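Local coordinates for protein 3-dehydroshikimate dehydratase (Pseudomonas putida, PDB 5HMQ) that converts 3-dehydroshikimate to protocatechuate by removing water, a divalent-metal-dependent step in the breakdown of quinate and shikimate, at residues G134-A139 / I165-H170; I59-P64 / F191-D196; Q149-V154 / D183-K188; H170-K175 / M220-F225. One frame throughout, in Å; residues are numbered along the deposited sequence.

Contact 1: G134-A139 / I165-H170. With MG (magnesium ion), chain K.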
loop_
_atom_site.group_PDB
_atom_site.type_symbol
_atom_site.label_atom_id
_atom_site.label_comp_id
_atom_site.label_asym_id
_atom_site.label_seq_id
_atom_site.Cartn_x
_atom_site.Cartn_y
_atom_site.Cartn_z
ATOM N N GLY C 134 -1.901 32.414 12.893
ATOM C CA GLY C 134 -1.341 31.432 13.800
ATOM C C GLY C 134 0.102 31.125 13.453
ATOM O O GLY C 134 0.389 30.642 12.356
ATOM N N TYR C 135 1.019 31.402 14.377
ATOM C CA TYR C 135 2.452 31.313 14.124
ATOM C C TYR C 135 2.972 29.964 14.613
ATOM O O TYR C 135 2.826 29.629 15.793
ATOM C CB TYR C 135 3.180 32.466 14.816
ATOM C CG TYR C 135 4.639 32.624 14.445
ATOM C CD1 TYR C 135 5.066 32.481 13.130
ATOM C CD2 TYR C 135 5.584 32.946 15.410
ATOM C CE1 TYR C 135 6.402 32.639 12.791
ATOM C CE2 TYR C 135 6.918 33.104 15.082
ATOM C CZ TYR C 135 7.322 32.951 13.772
ATOM O OH TYR C 135 8.651 33.111 13.451
ATOM N N GLU C 136 3.572 29.196 13.704
ATOM C CA GLU C 136 4.092 27.865 13.996
ATOM C C GLU C 136 5.594 27.839 13.756
ATOM O O GLU C 136 6.070 28.327 12.726
ATOM C CB GLU C 136 3.419 26.800 13.123
ATOM C CG GLU C 136 3.997 25.399 13.299
ATOM C CD GLU C 136 3.658 24.476 12.145
ATOM O OE1 GLU C 136 3.096 23.387 12.392
ATOM O OE2 GLU C 136 3.939 24.850 10.987
ATOM N N ALA C 137 6.335 27.268 14.701
ATOM C CA ALA C 137 7.772 27.079 14.549
ATOM C C ALA C 137 8.040 25.754 13.847
ATOM O O ALA C 137 7.602 24.696 14.313
ATOM C CB ALA C 137 8.476 27.105 15.904
ATOM N N LEU C 138 8.740 25.813 12.720
ATOM C CA LEU C 138 9.294 24.609 12.125
ATOM C C LEU C 138 10.549 24.209 12.885
ATOM O O LEU C 138 11.354 25.063 13.265
ATOM C CB LEU C 138 9.614 24.831 10.648
ATOM C CG LEU C 138 8.434 25.245 9.767
ATOM C CD1 LEU C 138 8.895 25.512 8.342
ATOM C CD2 LEU C 138 7.341 24.189 9.790
ATOM N N ALA C 139 10.712 22.904 13.117
ATOM C CA ALA C 139 11.877 22.418 13.850
ATOM C C ALA C 139 13.190 22.784 13.170
ATOM O O ALA C 139 14.237 22.770 13.824
ATOM C CB ALA C 139 11.791 20.903 14.036
ATOM N N ILE C 165 0.436 28.529 17.180
ATOM C CA ILE C 165 0.025 27.222 16.684
ATOM C C ILE C 165 1.060 26.206 17.143
ATOM O O ILE C 165 2.264 26.412 16.952
ATOM C CB ILE C 165 -0.129 27.204 15.152
ATOM C CG1 ILE C 165 -1.380 27.983 14.734
ATOM C CG2 ILE C 165 -0.182 25.768 14.634
ATOM C CD1 ILE C 165 -1.768 27.800 13.281
ATOM N N LEU C 166 0.591 25.120 17.755
ATOM C CA LEU C 166 1.457 24.090 18.308
ATOM C C LEU C 166 1.386 22.831 17.455
ATOM O O LEU C 166 0.302 22.408 17.041
ATOM C CB LEU C 166 1.074 23.761 19.754
ATOM C CG LEU C 166 1.178 24.903 20.767
ATOM C CD1 LEU C 166 0.572 24.499 22.103
ATOM C CD2 LEU C 166 2.626 25.334 20.944
ATOM N N ASP C 167 2.550 22.229 17.216
ATOM C CA ASP C 167 2.688 21.032 16.394
ATOM C C ASP C 167 3.519 20.029 17.179
ATOM O O ASP C 167 4.698 20.280 17.452
ATOM C CB ASP C 167 3.348 21.369 15.050
ATOM C CG ASP C 167 3.474 20.168 14.123
ATOM O OD1 ASP C 167 3.946 19.097 14.562
ATOM O OD2 ASP C 167 3.107 20.303 12.937
ATOM N N SER C 168 2.908 18.894 17.529
ATOM C CA SER C 168 3.564 17.948 18.428
ATOM C C SER C 168 4.865 17.412 17.845
ATOM O O SER C 168 5.815 17.157 18.594
ATOM C CB SER C 168 2.620 16.793 18.766
ATOM O OG SER C 168 2.276 16.054 17.610
ATOM N N PHE C 169 4.946 17.244 16.524
ATOM C CA PHE C 169 6.183 16.725 15.951
ATOM C C PHE C 169 7.312 17.741 16.067
ATOM O O PHE C 169 8.427 17.396 16.473
ATOM C CB PHE C 169 5.994 16.318 14.488
ATOM C CG PHE C 169 7.246 15.758 13.867
ATOM C CD1 PHE C 169 8.214 16.598 13.335
ATOM C CD2 PHE C 169 7.474 14.393 13.853
ATOM C CE1 PHE C 169 9.375 16.086 12.798
ATOM C CE2 PHE C 169 8.632 13.875 13.306
ATOM C CZ PHE C 169 9.580 14.723 12.775
ATOM N N HIS C 170 7.048 18.997 15.698
ATOM C CA HIS C 170 8.104 20.007 15.717
ATOM C C HIS C 170 8.667 20.201 17.117
ATOM O O HIS C 170 9.851 20.521 17.270
ATOM C CB HIS C 170 7.578 21.333 15.164
ATOM C CG HIS C 170 7.312 21.313 13.691
ATOM N ND1 HIS C 170 8.278 20.981 12.763
ATOM C CD2 HIS C 170 6.191 21.587 12.983
ATOM C CE1 HIS C 170 7.761 21.052 11.549
ATOM N NE2 HIS C 170 6.497 21.416 11.655
HETATM MG MG MG K . 2.550 21.652 11.427
HETATM O O HOH W 1 5.202 26.474 17.179
HETATM O O HOH W 2 4.205 21.483 10.354
HETATM O O HOH W 3 1.853 22.861 9.955
#
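Glu136 and Asp167 reach from the C-terminal ends of two neighbouring parallel strands of the TIM barrel, 132-136 and 162-167, to the same magnesium ion, the catalytic metal position. Their carboxylates are turned 48° apart, and each gives one oxygen to the metal: Glu136 OE1 and Asp167 OD2 both sit 2.1 Å from it. The ion holds these two oxygens only 3.1 Å from each other, Glu136 OE1 to Asp167 OD2, and its positive charge probably offsets their repulsion. Glu136 gets there on an extended chain, with CG anti to the backbone N (chi1 175°). Gln193 and Glu241 supply the remaining protein ligands, and Arg212 also donates to Asp167 OD2.

Asp167 is at the same time the N-cap of helix 168-172, its OD1 taking weak bonds from the backbone N of Phe169 and of His170. One turn on, the His170 ring stands nearly perpendicular to the Glu136 carboxylate, with Glu136 OE1 at its edge. Leu138 CA lies over one ring face, a CH-pi contact 4.0 Å from the centroid, while Leu138 CD2 runs alongside to NE2. Farther from the metal, Ile165 packs its CG1 on Gly134 CA, and Ile165 N donates to Tyr135 O. A water bridges Ala137 N and Ile165 O. At the metal end, His170 NE2 lies 2.6 Å from the oxygen of a magnesium-bound water, which sits in the plane of the imidazole ring.

Contact 2: I59-P64 / F191-D196. With MG (magnesium ion), chain K.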
loop_
_atom_site.group_PDB
_atom_site.type_symbol
_atom_site.label_atom_id
_atom_site.label_comp_id
_atom_site.label_asym_id
_atom_site.label_seq_id
_atom_site.Cartn_x
_atom_site.Cartn_y
_atom_site.Cartn_z
ATOM N N ILE C 59 -14.146 24.609 7.747
ATOM C CA ILE C 59 -12.758 24.825 7.354
ATOM C C ILE C 59 -12.097 25.582 8.501
ATOM O O ILE C 59 -12.280 26.790 8.653
ATOM C CB ILE C 59 -12.646 25.576 6.027
ATOM C CG1 ILE C 59 -13.300 24.764 4.908
ATOM C CG2 ILE C 59 -11.186 25.852 5.695
ATOM C CD1 ILE C 59 -13.238 25.433 3.549
ATOM N N THR C 60 -11.331 24.862 9.318
ATOM C CA THR C 60 -10.787 25.414 10.551
ATOM C C THR C 60 -9.436 26.096 10.373
ATOM O O THR C 60 -8.990 26.792 11.294
ATOM C CB THR C 60 -10.654 24.309 11.607
ATOM O OG1 THR C 60 -9.739 23.310 11.139
ATOM C CG2 THR C 60 -12.002 23.658 11.872
ATOM N N LEU C 61 -8.781 25.927 9.225
ATOM C CA LEU C 61 -7.460 26.508 9.020
ATOM C C LEU C 61 -7.096 26.453 7.545
ATOM O O LEU C 61 -7.429 25.487 6.854
ATOM C CB LEU C 61 -6.396 25.774 9.851
ATOM C CG LEU C 61 -4.939 26.172 9.622
ATOM C CD1 LEU C 61 -4.664 27.579 10.122
ATOM C CD2 LEU C 61 -3.998 25.173 10.276
ATOM N N PHE C 62 -6.409 27.492 7.078
ATOM C CA PHE C 62 -5.779 27.511 5.767
ATOM C C PHE C 62 -4.271 27.553 5.969
ATOM O O PHE C 62 -3.774 28.328 6.792
ATOM C CB PHE C 62 -6.245 28.715 4.944
ATOM C CG PHE C 62 -5.527 28.865 3.631
ATOM C CD1 PHE C 62 -5.865 28.070 2.549
ATOM C CD2 PHE C 62 -4.509 29.793 3.482
ATOM C CE1 PHE C 62 -5.209 28.202 1.340
ATOM C CE2 PHE C 62 -3.846 29.929 2.277
ATOM C CZ PHE C 62 -4.199 29.132 1.204
ATOM N N GLN C 63 -3.547 26.719 5.228
ATOM C CA GLN C 63 -2.105 26.581 5.432
ATOM C C GLN C 63 -1.426 25.989 4.197
ATOM O O GLN C 63 -2.072 25.311 3.398
ATOM C CB GLN C 63 -1.830 25.710 6.666
ATOM C CG GLN C 63 -2.311 24.271 6.544
ATOM C CD GLN C 63 -1.196 23.259 6.735
ATOM O OE1 GLN C 63 -0.077 23.456 6.264
ATOM N NE2 GLN C 63 -1.496 22.171 7.436
ATOM N N PRO C 64 -0.117 26.250 4.028
ATOM C CA PRO C 64 0.728 27.090 4.879
ATOM C C PRO C 64 1.096 28.430 4.247
ATOM O O PRO C 64 0.886 28.633 3.051
ATOM C CB PRO C 64 1.972 26.227 5.057
ATOM C CG PRO C 64 2.113 25.550 3.712
ATOM C CD PRO C 64 0.707 25.427 3.122
ATOM N N PHE C 191 -4.318 26.989 17.553
ATOM C CA PHE C 191 -4.484 25.739 16.824
ATOM C C PHE C 191 -3.467 24.728 17.331
ATOM O O PHE C 191 -2.351 25.092 17.709
ATOM C CB PHE C 191 -4.309 25.955 15.315
ATOM C CG PHE C 191 -5.111 25.012 14.471
ATOM C CD1 PHE C 191 -6.436 25.286 14.178
ATOM C CD2 PHE C 191 -4.545 23.853 13.972
ATOM C CE1 PHE C 191 -7.180 24.424 13.399
ATOM C CE2 PHE C 191 -5.282 22.987 13.192
ATOM C CZ PHE C 191 -6.604 23.270 12.907
ATOM N N VAL C 192 -3.862 23.458 17.324
ATOM C CA VAL C 192 -3.012 22.364 17.781
ATOM C C VAL C 192 -3.020 21.278 16.716
ATOM O O VAL C 192 -4.089 20.776 16.346
ATOM C CB VAL C 192 -3.474 21.795 19.134
ATOM C CG1 VAL C 192 -2.664 20.554 19.494
ATOM C CG2 VAL C 192 -3.355 22.846 20.226
ATOM N N GLN C 193 -1.837 20.923 16.225
ATOM C CA GLN C 193 -1.661 19.838 15.267
ATOM C C GLN C 193 -0.975 18.675 15.969
ATOM O O GLN C 193 0.135 18.830 16.487
ATOM C CB GLN C 193 -0.831 20.286 14.065
ATOM C CG GLN C 193 -1.438 21.401 13.239
ATOM C CD GLN C 193 -0.518 21.831 12.119
ATOM O OE1 GLN C 193 0.703 21.829 12.276
ATOM N NE2 GLN C 193 -1.093 22.192 10.976
HETATM N N MSE C 194 -1.631 17.520 15.985
HETATM C CA MSE C 194 -1.012 16.319 16.530
HETATM C C MSE C 194 -0.384 15.506 15.406
HETATM O O MSE C 194 -1.011 15.274 14.374
HETATM C CB MSE C 194 -2.033 15.470 17.289
HETATM C CG MSE C 194 -2.756 16.206 18.403
HETATM SE SE MSE C 194 -1.581 16.995 19.749
HETATM C CE MSE C 194 -0.712 15.378 20.413
ATOM N N ALA C 195 0.862 15.084 15.607
ATOM C CA ALA C 195 1.549 14.228 14.646
ATOM C C ALA C 195 2.519 13.342 15.408
ATOM O O ALA C 195 3.421 13.850 16.080
ATOM C CB ALA C 195 2.287 15.056 13.593
ATOM N N ASP C 196 2.365 12.031 15.269
ATOM C CA ASP C 196 3.255 11.073 15.903
ATOM C C ASP C 196 4.325 10.628 14.912
ATOM O O ASP C 196 4.235 10.880 13.707
ATOM C CB ASP C 196 2.456 9.874 16.426
ATOM C CG ASP C 196 3.150 9.159 17.568
ATOM O OD1 ASP C 196 4.301 9.522 17.883
ATOM O OD2 ASP C 196 2.541 8.239 18.154
HETATM MG MG MG K . 2.550 21.652 11.427
HETATM O O HOH W 3 1.853 22.861 9.955
HETATM O O HOH W 2 4.205 21.483 10.354
#
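Leu61 and Phe191 make the apolar part of this junction. Leu61 CD2 sits over one face of the Phe191 ring, displaced toward its rim, in a CH-pi contact 4.0 Å from the centroid, while Leu61 CB approaches the ring at CE1 and CZ. Thr60 meets the same ring at its edge: CB lies in the ring plane, and OG1 is 3.6 Å from Phe191 CE1.

No backbone hydrogen bond joins the two segments. Strands 58-66 and 189-194 are third and seventh in the eight-stranded parallel barrel, and the axes of segments 59-64 and 191-194 pass 9.4 Å apart at 79°, so the side chains meet across the TIM-barrel interior, with Leu97 also touching Phe191.

Nearer the metal, the amides of Gln63 and Gln193 approach from opposite directions with their planes 46° apart. Gln63 NE2 and Gln193 NE2, 3.6 Å apart and not bonded to each other, share an acceptor, Glu32 OE1. Gln63 NE2 also hydrogen-bonds to Glu241 OE2, the oxygen other than the metal-binding OE1. Metal coordination uses the other end of the Gln193 amide: OE1 binds magnesium at 2.0 Å, while NE2 makes a weak bond to a metal-bound water.

Contact 3: Q149-V154 / D183-K188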
loop_
_atom_site.group_PDB
_atom_site.type_symbol
_atom_site.label_atom_id
_atom_site.label_comp_id
_atom_site.label_asym_id
_atom_site.label_seq_id
_atom_site.Cartn_x
_atom_site.Cartn_y
_atom_site.Cartn_z
ATOM N N GLN C 149 10.119 30.176 21.629
ATOM C CA GLN C 149 10.440 31.371 20.852
ATOM C C GLN C 149 9.196 31.952 20.194
ATOM O O GLN C 149 9.055 33.176 20.093
ATOM C CB GLN C 149 11.501 31.052 19.800
ATOM C CG GLN C 149 12.855 30.676 20.371
ATOM C CD GLN C 149 13.762 30.046 19.331
ATOM O OE1 GLN C 149 13.521 28.928 18.877
ATOM N NE2 GLN C 149 14.814 30.763 18.952
ATOM N N VAL C 150 8.294 31.089 19.724
ATOM C CA VAL C 150 7.050 31.561 19.120
ATOM C C VAL C 150 6.254 32.380 20.127
ATOM O O VAL C 150 5.818 33.499 19.838
ATOM C CB VAL C 150 6.228 30.376 18.583
ATOM C CG1 VAL C 150 4.781 30.795 18.349
ATOM C CG2 VAL C 150 6.838 29.857 17.304
ATOM N N TRP C 151 6.055 31.831 21.327
ATOM C CA TRP C 151 5.296 32.547 22.345
ATOM C C TRP C 151 6.005 33.830 22.760
ATOM O O TRP C 151 5.353 34.846 23.027
ATOM C CB TRP C 151 5.053 31.647 23.557
ATOM C CG TRP C 151 4.498 32.385 24.741
ATOM C CD1 TRP C 151 5.011 32.407 26.005
ATOM C CD2 TRP C 151 3.325 33.210 24.768
ATOM N NE1 TRP C 151 4.230 33.195 26.817
ATOM C CE2 TRP C 151 3.190 33.699 26.082
ATOM C CE3 TRP C 151 2.377 33.584 23.808
ATOM C CZ2 TRP C 151 2.148 34.543 26.462
ATOM C CZ3 TRP C 151 1.341 34.420 24.187
ATOM C CH2 TRP C 151 1.235 34.890 25.502
ATOM N N ASN C 152 7.339 33.807 22.810
ATOM C CA ASN C 152 8.090 35.019 23.124
ATOM C C ASN C 152 7.755 36.136 22.144
ATOM O O ASN C 152 7.496 37.276 22.545
ATOM C CB ASN C 152 9.592 34.730 23.098
ATOM C CG ASN C 152 10.428 35.921 23.540
ATOM O OD1 ASN C 152 9.896 36.937 23.991
ATOM N ND2 ASN C 152 11.739 35.819 23.370
ATOM N N LEU C 153 7.749 35.823 20.845
ATOM C CA LEU C 153 7.470 36.844 19.841
ATOM C C LEU C 153 5.991 37.212 19.820
ATOM O O LEU C 153 5.642 38.390 19.689
ATOM C CB LEU C 153 7.926 36.362 18.464
ATOM C CG LEU C 153 9.419 36.055 18.322
ATOM C CD1 LEU C 153 9.731 35.476 16.949
ATOM C CD2 LEU C 153 10.248 37.302 18.583
ATOM N N VAL C 154 5.108 36.218 19.941
ATOM C CA VAL C 154 3.673 36.491 19.920
ATOM C C VAL C 154 3.274 37.338 21.122
ATOM O O VAL C 154 2.457 38.261 21.009
ATOM C CB VAL C 154 2.879 35.172 19.859
ATOM C CG1 VAL C 154 1.396 35.422 20.088
ATOM C CG2 VAL C 154 3.097 34.489 18.517
ATOM N N ASP C 183 2.014 27.930 30.853
ATOM C CA ASP C 183 2.121 29.346 31.181
ATOM C C ASP C 183 1.630 30.250 30.057
ATOM O O ASP C 183 1.619 31.474 30.228
ATOM C CB ASP C 183 3.568 29.712 31.525
ATOM C CG ASP C 183 4.107 28.920 32.697
ATOM O OD1 ASP C 183 3.303 28.513 33.564
ATOM O OD2 ASP C 183 5.341 28.716 32.757
ATOM N N ILE C 184 1.239 29.686 28.917
ATOM C CA ILE C 184 0.675 30.460 27.815
ATOM C C ILE C 184 -0.823 30.615 28.047
ATOM O O ILE C 184 -1.513 29.616 28.298
ATOM C CB ILE C 184 0.960 29.791 26.460
ATOM C CG1 ILE C 184 2.464 29.595 26.267
ATOM C CG2 ILE C 184 0.381 30.617 25.322
ATOM C CD1 ILE C 184 2.823 28.906 24.968
ATOM N N PRO C 185 -1.370 31.828 27.969
ATOM C CA PRO C 185 -2.824 31.994 28.099
ATOM C C PRO C 185 -3.572 31.169 27.062
ATOM O O PRO C 185 -3.229 31.173 25.876
ATOM C CB PRO C 185 -3.030 33.498 27.886
ATOM C CG PRO C 185 -1.724 34.115 28.269
ATOM C CD PRO C 185 -0.670 33.120 27.862
ATOM N N GLY C 186 -4.595 30.449 27.528
ATOM C CA GLY C 186 -5.340 29.560 26.654
ATOM C C GLY C 186 -5.843 30.226 25.389
ATOM O O GLY C 186 -5.911 29.591 24.333
ATOM N N ASP C 187 -6.205 31.507 25.471
ATOM C CA ASP C 187 -6.759 32.199 24.315
ATOM C C ASP C 187 -5.695 32.663 23.326
ATOM O O ASP C 187 -6.050 33.102 22.226
ATOM C CB ASP C 187 -7.593 33.401 24.771
ATOM C CG ASP C 187 -6.757 34.472 25.446
ATOM O OD1 ASP C 187 -5.692 34.138 26.007
ATOM O OD2 ASP C 187 -7.156 35.653 25.409
ATOM N N LYS C 188 -4.412 32.575 23.677
ATOM C CA LYS C 188 -3.342 32.900 22.742
ATOM C C LYS C 188 -2.871 31.695 21.937
ATOM O O LYS C 188 -2.041 31.856 21.035
ATOM C CB LYS C 188 -2.156 33.530 23.482
ATOM C CG LYS C 188 -2.482 34.859 24.154
ATOM C CD LYS C 188 -3.221 35.815 23.215
ATOM C CE LYS C 188 -2.357 36.240 22.033
ATOM N NZ LYS C 188 -3.105 37.092 21.071
#
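Trp151 meets Ile184, Pro185 and Lys188 with different parts of its indole, and supplies most of what helix 147-157 offers to the loop before strand 189-194. A chi1 of 170° swings the indole away from the backbone N and toward the loop. Ile184 spreads over one face: its CG1 lies above the five-membered ring, 3.8 Å from the centroid and 11° off the normal, a CH-pi contact. Ile184 CG2 covers the same face farther along, near CD2 and CE3, and CD1 reaches back to Trp151 CB.

The far end of the six-membered ring is met by two other residues. Pro185 crosses the indole at about a right angle, with CD 3.5 Å from Trp151 CZ2 and equally close to CH2. Lys188 brings CB to 3.7 Å from Trp151 CZ3, with CG close by.

One turn farther along the helix, Val154 adds a looser touch, CG1 lying 4.3 Å from Lys188 CE. Bends at chi2 and chi3 bring the lysine chain round so that CE nears Val154 and NZ donates to Leu162 O. Val164 of strand 162-167 touches both Trp151 and Val154. Helix 147-157, the outer helix of the beta-alpha-beta unit between strands five and six of the TIM barrel, thus packs on the loop leading into strand seven.

Contact 4: H170-K175 / M220-F225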
loop_
_atom_site.group_PDB
_atom_site.type_symbol
_atom_site.label_atom_id
_atom_site.label_comp_id
_atom_site.label_asym_id
_atom_site.label_seq_id
_atom_site.Cartn_x
_atom_site.Cartn_y
_atom_site.Cartn_z
ATOM N N HIS C 170 7.048 18.997 15.698
ATOM C CA HIS C 170 8.104 20.007 15.717
ATOM C C HIS C 170 8.667 20.201 17.117
ATOM O O HIS C 170 9.851 20.521 17.270
ATOM C CB HIS C 170 7.578 21.333 15.164
ATOM C CG HIS C 170 7.312 21.313 13.691
ATOM N ND1 HIS C 170 8.278 20.981 12.763
ATOM C CD2 HIS C 170 6.191 21.587 12.983
ATOM C CE1 HIS C 170 7.761 21.052 11.549
ATOM N NE2 HIS C 170 6.497 21.416 11.655
ATOM N N THR C 171 7.842 20.011 18.147
ATOM C CA THR C 171 8.319 20.147 19.517
ATOM C C THR C 171 9.040 18.886 19.986
ATOM O O THR C 171 10.151 18.962 20.522
ATOM C CB THR C 171 7.150 20.476 20.448
ATOM O OG1 THR C 171 6.620 21.763 20.109
ATOM C CG2 THR C 171 7.611 20.484 21.900
ATOM N N LEU C 172 8.423 17.719 19.801
ATOM C CA LEU C 172 8.979 16.487 20.351
ATOM C C LEU C 172 10.133 15.921 19.526
ATOM O O LEU C 172 10.947 15.169 20.071
ATOM C CB LEU C 172 7.878 15.435 20.500
ATOM C CG LEU C 172 6.764 15.789 21.491
ATOM C CD1 LEU C 172 5.799 14.626 21.666
ATOM C CD2 LEU C 172 7.353 16.203 22.831
ATOM N N SER C 173 10.231 16.266 18.236
ATOM C CA SER C 173 11.362 15.789 17.443
ATOM C C SER C 173 12.673 16.404 17.911
ATOM O O SER C 173 13.733 15.785 17.767
ATOM C CB SER C 173 11.145 16.094 15.961
ATOM O OG SER C 173 11.097 17.492 15.729
ATOM N N LEU C 174 12.624 17.612 18.461
ATOM C CA LEU C 174 13.775 18.255 19.070
ATOM C C LEU C 174 13.904 17.933 20.551
ATOM O O LEU C 174 14.707 18.568 21.243
ATOM C CB LEU C 174 13.690 19.769 18.873
ATOM C CG LEU C 174 13.560 20.255 17.430
ATOM C CD1 LEU C 174 13.115 21.703 17.402
ATOM C CD2 LEU C 174 14.885 20.105 16.708
ATOM N N LYS C 175 13.130 16.965 21.047
ATOM C CA LYS C 175 13.094 16.615 22.469
ATOM C C LYS C 175 12.723 17.815 23.336
ATOM O O LYS C 175 13.206 17.954 24.462
ATOM C CB LYS C 175 14.420 16.005 22.935
ATOM C CG LYS C 175 14.736 14.655 22.306
ATOM C CD LYS C 175 16.104 14.153 22.733
ATOM C CE LYS C 175 16.432 12.814 22.091
ATOM N NZ LYS C 175 15.529 11.727 22.565
HETATM N N MSE C 220 6.222 8.777 20.128
HETATM C CA MSE C 220 6.244 10.056 20.828
HETATM C C MSE C 220 5.142 10.108 21.881
HETATM O O MSE C 220 4.134 9.410 21.773
HETATM C CB MSE C 220 6.095 11.216 19.844
HETATM C CG MSE C 220 7.322 11.451 18.983
HETATM SE SE MSE C 220 7.039 12.811 17.614
HETATM C CE MSE C 220 8.893 13.071 17.068
ATOM N N ASP C 221 5.343 10.940 22.902
ATOM C CA ASP C 221 4.416 11.038 24.028
ATOM C C ASP C 221 3.371 12.095 23.693
ATOM O O ASP C 221 3.497 13.269 24.053
ATOM C CB ASP C 221 5.172 11.364 25.310
ATOM C CG ASP C 221 4.276 11.370 26.535
ATOM O OD1 ASP C 221 3.153 10.832 26.459
ATOM O OD2 ASP C 221 4.700 11.912 27.577
HETATM N N MSE C 222 2.322 11.667 22.997
HETATM C CA MSE C 222 1.247 12.552 22.556
HETATM C C MSE C 222 0.476 13.146 23.729
HETATM O O MSE C 222 0.219 14.351 23.777
HETATM C CB MSE C 222 0.288 11.786 21.652
HETATM C CG MSE C 222 0.964 11.176 20.441
HETATM SE SE MSE C 222 1.062 12.403 18.951
HETATM C CE MSE C 222 2.877 12.989 19.021
ATOM N N ALA C 223 0.097 12.279 24.672
ATOM C CA ALA C 223 -0.670 12.734 25.828
ATOM C C ALA C 223 0.133 13.718 26.667
ATOM O O ALA C 223 -0.423 14.676 27.215
ATOM C CB ALA C 223 -1.107 11.538 26.674
ATOM N N GLY C 224 1.448 13.509 26.764
ATOM C CA GLY C 224 2.296 14.442 27.481
ATOM C C GLY C 224 2.448 15.781 26.792
ATOM O O GLY C 224 2.907 16.741 27.419
ATOM N N PHE C 225 2.083 15.863 25.515
ATOM C CA PHE C 225 2.096 17.119 24.779
ATOM C C PHE C 225 0.755 17.836 24.867
ATOM O O PHE C 225 0.715 19.063 25.012
ATOM C CB PHE C 225 2.464 16.862 23.314
ATOM C CG PHE C 225 2.600 18.111 22.490
ATOM C CD1 PHE C 225 3.777 18.839 22.499
ATOM C CD2 PHE C 225 1.554 18.547 21.690
ATOM C CE1 PHE C 225 3.906 19.984 21.737
ATOM C CE2 PHE C 225 1.678 19.693 20.925
ATOM C CZ PHE C 225 2.856 20.411 20.949
#
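Leu172 is the main protrusion here: its side chain pushes from helix 168-172 into a hollow lined by Met220, Asp221, Met222 and Phe225. CD1 is the leading atom. It comes within 3.6 Å of Asp221 O and 3.9 Å of Met220 CB, with Met222 CE and Phe225 CB farther off at the limit of contact. Met220 and Met222 are both selenomethionine.

Met220 returns the fit in the opposite direction. Its chain is extended beyond CG, and it slides antiparallel past Leu172, so that SE lies against Leu172 CB at 4.0 Å. The terminal methyl then settles on the backbone of the next residue, Met220 CE lying 3.7 Å from Ser173 N. Trp207 and Phe169 also touch the Met220 side chain.

On the other flank of Leu172, Thr171 rests against the outer part of the Phe225 ring. Its CB is 3.5 Å from Phe225 CE1, and both OG1 and CG2 come close to the same carbon. The chi1 of Phe225, -176°, puts the ring on the side of its own carbonyl carbon, where it meets Thr171 and Ser168.

The wall of the hollow is shaped by the start of helix 222-231. Asp221 is its N-cap: OD1 accepts from Gly224 N at 3.2 Å, the donor standing above the carboxylate plane, and also forms a salt bridge with Arg273. The helix that carries Leu172 ends in a Schellman motif, with Lys175 as its positive-phi residue. The contact therefore joins the short helix following strand six of the TIM barrel to the helix preceding strand eight.

Contacts 1 and 2 share the catalytic magnesium and two of its waters; their centres are 9 Å apart. Ser168 OG lies 2.6 Å from Ala195 N, a probable hydrogen bond joining them beside the site. Contact 4 continues from contact 1 along helix 168-172, the two sharing His170, and its centre is 11 Å away; Ser168 CB touches Phe225 CD2, and the Thr171 side chain is about 10 Å from the magnesium. It is also tied to contact 2 by a probable hydrogen bond, Asp196 OD1 to Met220 N at 3.0 Å. Contact 3 lies on the outer side of the barrel wall, 12 Å from contact 1 between centres, where Val150 CG1 is 3.4 Å from Tyr135 O. Contacts 3 and 4 do not touch.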